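Side-chain contacts in putative alpha-galactosidase (Bacteroides fragilis, PDB 4NZJ), which probably hydrolyses terminal, non-reducing alpha-D-galactose residues from alpha-galactosides as a member of glycoside hydrolase family 27: residues E301-L306 against N316-L321; L114-V119 against K168-Y173; K7-K12 against M131-Y136. One frame throughout, in Å; residues are numbered along the deposited sequence. Where two conformers were deposited one is given.

Interaction 1: residues E301-L306 against N316-L321; sequences EINAPL and NDPDML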
loop_
_atom_site.group_PDB
_atom_site.type_symbol
_atom_site.label_atom_id
_atom_site.label_comp_id
_atom_site.label_asym_id
_atom_site.label_seq_id
_atom_site.Cartn_x
_atom_site.Cartn_y
_atom_site.Cartn_z
ATOM N N GLU A 301 13.196 6.815 11.096
ATOM C CA GLU A 301 13.414 7.049 12.521
ATOM C C GLU A 301 12.092 7.201 13.273
ATOM O O GLU A 301 11.966 6.745 14.409
ATOM C CB GLU A 301 14.274 8.298 12.758
ATOM C CG GLU A 301 15.703 8.229 12.223
ATOM C CD GLU A 301 16.540 7.090 12.799
ATOM O OE1 GLU A 301 16.356 6.706 13.972
ATOM O OE2 GLU A 301 17.407 6.561 12.071
ATOM N N ILE A 302 11.124 7.853 12.642
ATOM C CA ILE A 302 9.809 8.058 13.247
ATOM C C ILE A 302 9.022 6.752 13.359
ATOM O O ILE A 302 8.428 6.466 14.402
ATOM C CB ILE A 302 8.993 9.120 12.468
ATOM C CG1 ILE A 302 9.658 10.495 12.620
ATOM C CG2 ILE A 302 7.544 9.160 12.953
ATOM C CD1 ILE A 302 9.138 11.544 11.655
ATOM N N ASN A 303 9.024 5.960 12.293
ATOM C CA ASN A 303 8.232 4.739 12.261
ATOM C C ASN A 303 8.851 3.586 13.050
ATOM O O ASN A 303 8.131 2.708 13.506
ATOM C CB ASN A 303 7.988 4.298 10.815
ATOM C CG ASN A 303 6.693 3.517 10.650
ATOM O OD1 ASN A 303 5.748 3.698 11.414
ATOM N ND2 ASN A 303 6.642 2.649 9.634
ATOM N N ALA A 304 10.177 3.583 13.204
ATOM C CA ALA A 304 10.884 2.452 13.841
ATOM C C ALA A 304 10.278 1.973 15.162
ATOM O O ALA A 304 10.071 0.774 15.331
ATOM C CB ALA A 304 12.364 2.763 14.031
ATOM N N PRO A 305 9.990 2.896 16.103
ATOM C CA PRO A 305 9.462 2.406 17.389
ATOM C C PRO A 305 7.952 2.125 17.429
ATOM O O PRO A 305 7.417 1.837 18.505
ATOM C CB PRO A 305 9.820 3.538 18.359
ATOM C CG PRO A 305 9.823 4.759 17.516
ATOM C CD PRO A 305 10.331 4.330 16.164
ATOM N N LEU A 306 7.276 2.179 16.284
ATOM C CA LEU A 306 5.814 2.071 16.246
ATOM C C LEU A 306 5.262 0.701 15.821
ATOM O O LEU A 306 4.056 0.569 15.617
ATOM C CB LEU A 306 5.248 3.150 15.322
ATOM C CG LEU A 306 5.665 4.581 15.662
ATOM C CD1 LEU A 306 5.031 5.543 14.673
ATOM C CD2 LEU A 306 5.302 4.941 17.093
ATOM N N ASN A 316 0.577 1.574 10.047
ATOM C CA ASN A 316 1.313 2.829 10.119
ATOM C C ASN A 316 1.657 3.261 8.699
ATOM O O ASN A 316 2.224 2.480 7.933
ATOM C CB ASN A 316 2.608 2.675 10.914
ATOM C CG ASN A 316 2.375 2.475 12.404
ATOM O OD1 ASN A 316 1.642 3.232 13.043
ATOM N ND2 ASN A 316 3.038 1.470 12.974
ATOM N N ASP A 317 1.338 4.505 8.361
ATOM C CA ASP A 317 1.538 5.027 7.009
ATOM C C ASP A 317 2.704 6.025 7.003
ATOM O O ASP A 317 2.566 7.140 7.497
ATOM C CB ASP A 317 0.234 5.673 6.540
ATOM C CG ASP A 317 0.301 6.239 5.131
ATOM O OD1 ASP A 317 1.340 6.111 4.438
ATOM O OD2 ASP A 317 -0.722 6.836 4.718
ATOM N N PRO A 318 3.861 5.628 6.445
ATOM C CA PRO A 318 5.024 6.508 6.370
ATOM C C PRO A 318 5.044 7.381 5.103
ATOM O O PRO A 318 6.100 7.896 4.720
ATOM C CB PRO A 318 6.192 5.521 6.367
ATOM C CG PRO A 318 5.650 4.310 5.693
ATOM C CD PRO A 318 4.156 4.302 5.872
ATOM N N ASP A 319 3.881 7.535 4.479
ATOM C CA ASP A 319 3.684 8.366 3.294
ATOM C C ASP A 319 4.145 7.642 2.015
ATOM O O ASP A 319 4.560 6.475 2.040
ATOM C CB ASP A 319 4.309 9.772 3.457
ATOM C CG ASP A 319 3.585 10.862 2.632
ATOM O OD1 ASP A 319 2.655 10.543 1.852
ATOM O OD2 ASP A 319 3.967 12.052 2.750
HETATM N N MSE A 320 4.023 8.367 0.909
HETATM C CA MSE A 320 4.165 7.780 -0.421
HETATM C C MSE A 320 5.525 7.212 -0.740
HETATM O O MSE A 320 6.539 7.580 -0.158
HETATM C CB MSE A 320 3.823 8.845 -1.459
HETATM C CG MSE A 320 4.728 10.062 -1.345
HETATM SE SE MSE A 320 4.478 11.157 -2.950
HETATM C CE MSE A 320 5.720 12.624 -2.519
ATOM N N LEU A 321 5.524 6.278 -1.688
ATOM C CA LEU A 321 6.745 5.824 -2.317
ATOM C C LEU A 321 7.192 6.884 -3.330
ATOM O O LEU A 321 6.453 7.215 -4.254
ATOM C CB LEU A 321 6.537 4.494 -3.034
ATOM C CG LEU A 321 6.302 3.280 -2.139
ATOM C CD1 LEU A 321 5.788 2.115 -2.965
ATOM C CD2 LEU A 321 7.571 2.906 -1.396
HETATM O O HOH W 1 4.622 1.081 8.174
#
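The side-chain amides of Asn-303 and Asn-316 meet almost perpendicularly, their planes 87° apart. OD1 of Asn-303 stands above one face of the Asn-316 amide, displaced toward its methylene, so that it lies 3.3 Å from Asn-316 CB and 3.7 Å from Asn-316 CG. At the edge of the same amide, ND2 of Asn-316 donates a hydrogen bond of 3.0 Å to the backbone O of Leu-306, which lies close to the amide plane. The bond is bent, with an N-H...O angle of 141°, and the nitrogen approaches from above the plane of the Leu-306 carbonyl. CB of Leu-306 packs 3.6 Å from the same ND2. The remaining polar positions also have partners: ND2 gives a second bond to Gln-391, whose amide makes a weak one to Asn-303 OD1, and Asn-316 OD1 accepts from the indole of Trp-273. Asn-316 is thus gripped on three counts, and its rotation is probably well fixed.

The CG of Asn-303 swings away from its backbone N (chi1 -152°), which carries the amide off the helix end toward the strand. There ND2 of Asn-303 donates to a water 2.9 Å away, and that water lies 2.8 Å from the backbone O of Asn-316. Pro-318 CB borders the Asn-303 amide more loosely.

Within the barrel, strand 272-274, helix 296-303 and strand 315-317 form a beta-alpha-beta crossover. The contact ties the C-terminal end of that helix to the strand, while Asp-317 pairs with strand 272-274 and Trp-351 of helix 341-353 packs on Pro-318.

Interaction 2: residues L114-V119 against K168-Y173; sequences LTEELV and KYVADY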
loop_
_atom_site.group_PDB
_atom_site.type_symbol
_atom_site.label_atom_id
_atom_site.label_comp_id
_atom_site.label_asym_id
_atom_site.label_seq_id
_atom_site.Cartn_x
_atom_site.Cartn_y
_atom_site.Cartn_z
ATOM N N LEU A 114 -5.558 17.394 -12.252
ATOM C CA LEU A 114 -6.060 16.049 -12.497
ATOM C C LEU A 114 -7.370 16.148 -13.269
ATOM O O LEU A 114 -8.148 17.081 -13.074
ATOM C CB LEU A 114 -6.271 15.294 -11.184
ATOM C CG LEU A 114 -6.638 13.812 -11.316
ATOM C CD1 LEU A 114 -5.489 13.017 -11.913
ATOM C CD2 LEU A 114 -7.031 13.239 -9.966
ATOM N N THR A 115 -7.596 15.196 -14.167
ATOM C CA THR A 115 -8.840 15.121 -14.932
ATOM C C THR A 115 -9.244 13.665 -15.074
ATOM O O THR A 115 -8.447 12.764 -14.813
ATOM C CB THR A 115 -8.676 15.686 -16.349
ATOM O OG1 THR A 115 -7.776 14.851 -17.088
ATOM C CG2 THR A 115 -8.145 17.127 -16.319
ATOM N N GLU A 116 -10.473 13.443 -15.523
ATOM C CA GLU A 116 -10.961 12.095 -15.811
ATOM C C GLU A 116 -10.001 11.377 -16.746
ATOM O O GLU A 116 -9.586 10.247 -16.469
ATOM C CB GLU A 116 -12.345 12.171 -16.463
ATOM C CG GLU A 116 -12.885 10.839 -16.981
ATOM C CD GLU A 116 -13.945 11.013 -18.050
ATOM O OE1 GLU A 116 -15.129 11.185 -17.706
ATOM O OE2 GLU A 116 -13.598 10.962 -19.248
ATOM N N GLU A 117 -9.654 12.042 -17.846
ATOM C CA GLU A 117 -8.776 11.456 -18.864
ATOM C C GLU A 117 -7.466 10.969 -18.256
ATOM O O GLU A 117 -6.991 9.877 -18.577
ATOM C CB GLU A 117 -8.492 12.467 -19.983
ATOM C CG GLU A 117 -7.448 12.025 -21.005
ATOM C CD GLU A 117 -7.880 10.812 -21.807
ATOM O OE1 GLU A 117 -9.101 10.585 -21.920
ATOM O OE2 GLU A 117 -7.002 10.095 -22.341
ATOM N N LEU A 118 -6.884 11.775 -17.380
ATOM C CA LEU A 118 -5.593 11.444 -16.795
ATOM C C LEU A 118 -5.667 10.305 -15.768
ATOM O O LEU A 118 -4.731 9.511 -15.655
ATOM C CB LEU A 118 -4.950 12.705 -16.203
ATOM C CG LEU A 118 -4.628 13.756 -17.273
ATOM C CD1 LEU A 118 -4.285 15.099 -16.641
ATOM C CD2 LEU A 118 -3.508 13.304 -18.200
ATOM N N VAL A 119 -6.768 10.205 -15.025
ATOM C CA VAL A 119 -6.968 9.059 -14.144
ATOM C C VAL A 119 -7.078 7.769 -14.980
ATOM O O VAL A 119 -6.485 6.748 -14.631
ATOM C CB VAL A 119 -8.230 9.201 -13.274
ATOM C CG1 VAL A 119 -8.454 7.950 -12.437
ATOM C CG2 VAL A 119 -8.114 10.416 -12.361
ATOM N N LYS A 168 -18.427 8.996 -10.602
ATOM C CA LYS A 168 -18.923 7.636 -10.810
ATOM C C LYS A 168 -18.419 7.011 -12.109
ATOM O O LYS A 168 -18.123 5.815 -12.141
ATOM C CB LYS A 168 -20.451 7.562 -10.754
ATOM C CG LYS A 168 -20.958 6.125 -10.656
ATOM C CD LYS A 168 -22.450 6.048 -10.391
ATOM C CE LYS A 168 -22.891 4.615 -10.132
ATOM N NZ LYS A 168 -22.489 3.682 -11.225
ATOM N N TYR A 169 -18.301 7.809 -13.169
ATOM C CA TYR A 169 -17.772 7.298 -14.437
ATOM C C TYR A 169 -16.368 6.720 -14.236
ATOM O O TYR A 169 -16.041 5.639 -14.730
ATOM C CB TYR A 169 -17.749 8.386 -15.517
ATOM C CG TYR A 169 -17.332 7.841 -16.865
ATOM C CD1 TYR A 169 -15.988 7.750 -17.217
ATOM C CD2 TYR A 169 -18.280 7.387 -17.778
ATOM C CE1 TYR A 169 -15.601 7.227 -18.439
ATOM C CE2 TYR A 169 -17.902 6.866 -18.999
ATOM C CZ TYR A 169 -16.566 6.788 -19.326
ATOM O OH TYR A 169 -16.196 6.271 -20.551
ATOM N N VAL A 170 -15.539 7.455 -13.509
ATOM C CA VAL A 170 -14.177 7.031 -13.210
ATOM C C VAL A 170 -14.195 5.746 -12.376
ATOM O O VAL A 170 -13.497 4.783 -12.692
ATOM C CB VAL A 170 -13.400 8.146 -12.471
ATOM C CG1 VAL A 170 -12.016 7.671 -12.062
ATOM C CG2 VAL A 170 -13.313 9.394 -13.345
ATOM N N ALA A 171 -15.010 5.730 -11.325
ATOM C CA ALA A 171 -15.136 4.540 -10.473
ATOM C C ALA A 171 -15.519 3.306 -11.292
ATOM O O ALA A 171 -14.934 2.229 -11.132
ATOM C CB ALA A 171 -16.150 4.777 -9.370
ATOM N N ASP A 172 -16.492 3.473 -12.181
ATOM C CA ASP A 172 -16.970 2.363 -13.005
ATOM C C ASP A 172 -15.864 1.832 -13.916
ATOM O O ASP A 172 -15.691 0.618 -14.050
ATOM C CB ASP A 172 -18.172 2.794 -13.844
ATOM C CG ASP A 172 -19.446 2.977 -13.021
ATOM O OD1 ASP A 172 -19.488 2.578 -11.845
ATOM O OD2 ASP A 172 -20.427 3.514 -13.570
ATOM N N TYR A 173 -15.120 2.743 -14.538
ATOM C CA TYR A 173 -14.001 2.371 -15.401
ATOM C C TYR A 173 -12.963 1.569 -14.625
ATOM O O TYR A 173 -12.481 0.531 -15.100
ATOM C CB TYR A 173 -13.362 3.630 -16.005
ATOM C CG TYR A 173 -12.344 3.373 -17.086
ATOM C CD1 TYR A 173 -11.018 3.090 -16.771
ATOM C CD2 TYR A 173 -12.698 3.438 -18.430
ATOM C CE1 TYR A 173 -10.078 2.863 -17.766
ATOM C CE2 TYR A 173 -11.764 3.214 -19.430
ATOM C CZ TYR A 173 -10.458 2.936 -19.098
ATOM O OH TYR A 173 -9.539 2.714 -20.096
#
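Glu-116 and Val-119 pack against Tyr-169 and Val-170 in a helix-to-helix contact of the outer layer of the TIM barrel. Helices 116-128 and 166-176 follow strands 102-105 and 138-140, which lie side by side in the barrel sheet, so these are neighbouring helices of the catalytic domain. The meeting point is the first turn of helix 116-128, where the backbones come nearest at Glu-116 and Val-170, their CA atoms 6.5 Å apart.

Val-170 is the centre of the buried part, and its two methyls divide the work. CG2 lies 3.9 Å from CG of Glu-116, the two side chains sliding past each other in opposite directions. CG1 touches a methyl one turn further along the facing helix, that of Val-119, and there the side chains meet at about a right angle.

Beside this aliphatic patch the contact turns polar, at the partly exposed Tyr-169. With its CG anti to the backbone N (chi1 172°) and the chain extended beyond, Glu-116 carries its carboxylate alongside Tyr-169, tilted 27° from the ring plane. The main partner of this carboxylate is Arg-165, which pairs with OE2 and also makes a cation-pi contact with Tyr-169; acid, base and ring therefore form one cluster, and the arginine probably stabilises the negative charge. Tyr-169 and Tyr-173 both pack on Leu-120, the next turn of helix 116-128, and the OH of Tyr-173 hydrogen-bonds to OD1 of Asp-124.

The start of that helix is fixed by Thr-115 at the N-cap, whose OG1 accepts from Leu-118 N at 3.2 Å. Across the interface, OE1 of Glu-116 comes to 3.6 Å from CD1 of Tyr-169, while the two valine CG1 atoms, of Val-119 and Val-170, also meet at 3.6 Å.

Interaction 3: residues K7-K12 against M131-Y136; sequences KVFEGK and MRDLGY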
loop_
_atom_site.group_PDB
_atom_site.type_symbol
_atom_site.label_atom_id
_atom_site.label_comp_id
_atom_site.label_asym_id
_atom_site.label_seq_id
_atom_site.Cartn_x
_atom_site.Cartn_y
_atom_site.Cartn_z
ATOM N N LYS A 7 10.432 -11.751 -16.164
ATOM C CA LYS A 7 9.662 -10.513 -16.175
ATOM C C LYS A 7 8.176 -10.792 -15.948
ATOM O O LYS A 7 7.727 -11.941 -16.013
ATOM C CB LYS A 7 9.872 -9.758 -17.490
ATOM C CG LYS A 7 11.303 -9.281 -17.688
ATOM C CD LYS A 7 11.465 -8.495 -18.978
ATOM C CE LYS A 7 12.892 -7.994 -19.141
ATOM N NZ LYS A 7 13.054 -7.112 -20.331
ATOM N N VAL A 8 7.426 -9.728 -15.686
ATOM C CA VAL A 8 6.032 -9.845 -15.260
ATOM C C VAL A 8 5.124 -10.538 -16.284
ATOM O O VAL A 8 4.222 -11.274 -15.894
ATOM C CB VAL A 8 5.447 -8.469 -14.834
ATOM C CG1 VAL A 8 5.357 -7.506 -16.008
ATOM C CG2 VAL A 8 4.084 -8.641 -14.178
ATOM N N PHE A 9 5.359 -10.318 -17.578
ATOM C CA PHE A 9 4.526 -10.932 -18.612
ATOM C C PHE A 9 5.256 -12.008 -19.415
ATOM O O PHE A 9 5.025 -12.167 -20.612
ATOM C CB PHE A 9 3.937 -9.863 -19.533
ATOM C CG PHE A 9 3.092 -8.855 -18.807
ATOM C CD1 PHE A 9 2.041 -9.270 -17.998
ATOM C CD2 PHE A 9 3.345 -7.497 -18.927
ATOM C CE1 PHE A 9 1.262 -8.352 -17.319
ATOM C CE2 PHE A 9 2.565 -6.572 -18.247
ATOM C CZ PHE A 9 1.522 -7.000 -17.445
ATOM N N GLU A 10 6.121 -12.758 -18.750
ATOM C CA GLU A 10 6.733 -13.921 -19.390
ATOM C C GLU A 10 6.733 -15.123 -18.459
ATOM O O GLU A 10 6.669 -14.979 -17.240
ATOM C CB GLU A 10 8.148 -13.601 -19.877
ATOM C CG GLU A 10 9.170 -13.365 -18.780
ATOM C CD GLU A 10 10.598 -13.306 -19.304
ATOM O OE1 GLU A 10 10.957 -14.117 -20.186
ATOM O OE2 GLU A 10 11.369 -12.451 -18.820
ATOM N N GLY A 11 6.799 -16.310 -19.055
ATOM C CA GLY A 11 6.854 -17.550 -18.298
ATOM C C GLY A 11 5.491 -18.093 -17.925
ATOM O O GLY A 11 4.450 -17.556 -18.324
ATOM N N LYS A 12 5.508 -19.177 -17.157
ATOM C CA LYS A 12 4.291 -19.802 -16.669
ATOM C C LYS A 12 3.614 -18.881 -15.657
ATOM O O LYS A 12 4.262 -17.986 -15.105
ATOM C CB LYS A 12 4.595 -21.169 -16.043
ATOM C CG LYS A 12 5.402 -21.133 -14.752
ATOM C CD LYS A 12 5.620 -22.536 -14.200
ATOM C CE LYS A 12 4.385 -23.058 -13.476
ATOM N NZ LYS A 12 4.412 -24.538 -13.315
HETATM N N MSE A 131 2.010 -3.312 -12.814
HETATM C CA MSE A 131 1.657 -2.970 -11.431
HETATM C C MSE A 131 0.402 -3.678 -10.969
HETATM O O MSE A 131 0.352 -4.198 -9.851
HETATM C CB MSE A 131 1.555 -1.453 -11.231
HETATM C CG MSE A 131 2.949 -0.840 -11.252
HETATM SE SE MSE A 131 2.876 1.118 -11.065
HETATM C CE MSE A 131 2.229 1.227 -9.218
ATOM N N ARG A 132 -0.625 -3.720 -11.804
ATOM C CA ARG A 132 -1.852 -4.417 -11.413
ATOM C C ARG A 132 -1.577 -5.890 -11.097
ATOM O O ARG A 132 -2.127 -6.443 -10.143
ATOM C CB ARG A 132 -2.940 -4.287 -12.474
ATOM C CG ARG A 132 -4.287 -4.822 -12.004
ATOM C CD ARG A 132 -5.379 -4.739 -13.060
ATOM N NE ARG A 132 -5.108 -5.605 -14.201
ATOM C CZ ARG A 132 -6.004 -5.932 -15.132
ATOM N NH1 ARG A 132 -7.248 -5.471 -15.072
ATOM N NH2 ARG A 132 -5.652 -6.731 -16.130
ATOM N N ASP A 133 -0.689 -6.518 -11.861
ATOM C CA ASP A 133 -0.387 -7.936 -11.641
ATOM C C ASP A 133 0.529 -8.225 -10.461
ATOM O O ASP A 133 0.717 -9.387 -10.103
ATOM C CB ASP A 133 0.127 -8.569 -12.925
ATOM C CG ASP A 133 -0.980 -8.760 -13.910
ATOM O OD1 ASP A 133 -1.895 -9.540 -13.585
ATOM O OD2 ASP A 133 -0.975 -8.098 -14.968
ATOM N N LEU A 134 1.074 -7.175 -9.849
ATOM C CA LEU A 134 1.829 -7.323 -8.608
ATOM C C LEU A 134 1.040 -6.863 -7.382
ATOM O O LEU A 134 1.580 -6.846 -6.278
ATOM C CB LEU A 134 3.188 -6.604 -8.694
ATOM C CG LEU A 134 4.363 -7.455 -9.188
ATOM C CD1 LEU A 134 4.669 -8.614 -8.246
ATOM C CD2 LEU A 134 4.107 -7.961 -10.595
ATOM N N GLY A 135 -0.229 -6.497 -7.576
ATOM C CA GLY A 135 -1.141 -6.226 -6.460
ATOM C C GLY A 135 -1.532 -4.774 -6.246
ATOM O O GLY A 135 -2.354 -4.477 -5.376
ATOM N N TYR A 136 -0.957 -3.863 -7.027
ATOM C CA TYR A 136 -1.324 -2.447 -6.927
ATOM C C TYR A 136 -2.761 -2.298 -7.413
ATOM O O TYR A 136 -3.063 -2.625 -8.567
ATOM C CB TYR A 136 -0.377 -1.576 -7.748
ATOM C CG TYR A 136 1.044 -1.539 -7.219
ATOM C CD1 TYR A 136 1.440 -0.583 -6.289
ATOM C CD2 TYR A 136 2.000 -2.451 -7.658
ATOM C CE1 TYR A 136 2.740 -0.538 -5.820
ATOM C CE2 TYR A 136 3.299 -2.419 -7.184
ATOM C CZ TYR A 136 3.666 -1.461 -6.265
ATOM O OH TYR A 136 4.961 -1.430 -5.797
#
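A type I beta turn from Lys-7 to Glu-10 puts Val-8 and Phe-9 at its two corners, facing Asp-133 and Leu-134 of a segment that closes with the bond pattern of a Schellman motif: Tyr-136 N to Met-131 O and Gly-135 N to Arg-132 O, with Gly-135 at positive phi. Met-131 O also accepts from Leu-134 N.

The side chains meet in one apolar and one polar place. Val-8 CG2 lies 3.6 Å from Leu-134 CD2 and borders Asp-133 CB at 4.2 Å. A chi1 of 66° sets CG1 of Val-8 between the backbone N and the carbonyl carbon and leaves CG2 anti to the N; CG1 rests on a face of the neighbouring Phe-9 ring, near its rim. That same ring turns its edge to Asp-133, whose OD2 lies near the ring plane, 3.3 Å from Phe-9 CE1 and 3.7 Å from Phe-9 CZ. Ring and carboxylate planes are perpendicular, and the acid oxygen faces the slightly positive rim of C-H groups.

The other oxygen, OD1 of Asp-133, is held by a salt bridge to Arg-39 and by hydrogen bonds from Tyr-32 and the backbone N of Thr-35, so several partners fix the carboxylate. On the turn, Lys-7 N donates to Glu-10 OE2 over 2.9 Å, in a nearly straight bond.

Ser-36 of strand 28-36 is touched by both Val-8 and Leu-134. The arrangement is an interdomain interface: the loop leading into strand 14-15 of the N-terminal Ig-like domain packs on the loop that joins helix 116-128 to strand 138-140 of the TIM barrel.

Interactions 1 and 2 both belong to the TIM barrel yet lie on opposite sides of the chain's centre, with their own centres 30 Å apart. Interaction 1 is buried and joins a helix end to a barrel strand through amides and water; interaction 2, also buried, joins two outer helices through aliphatic packing, with a buried carboxylate beside a partly exposed aromatic ring. Interaction 3, only partly buried, links separate domains. Only interaction 1 has a direct hydrogen bond between its segments; neither interaction 2 nor interaction 3 does. Interactions 2 and 3 share an element: helix 116-128 starts at one and leads into the loop of the other, and their segments alternate along the chain.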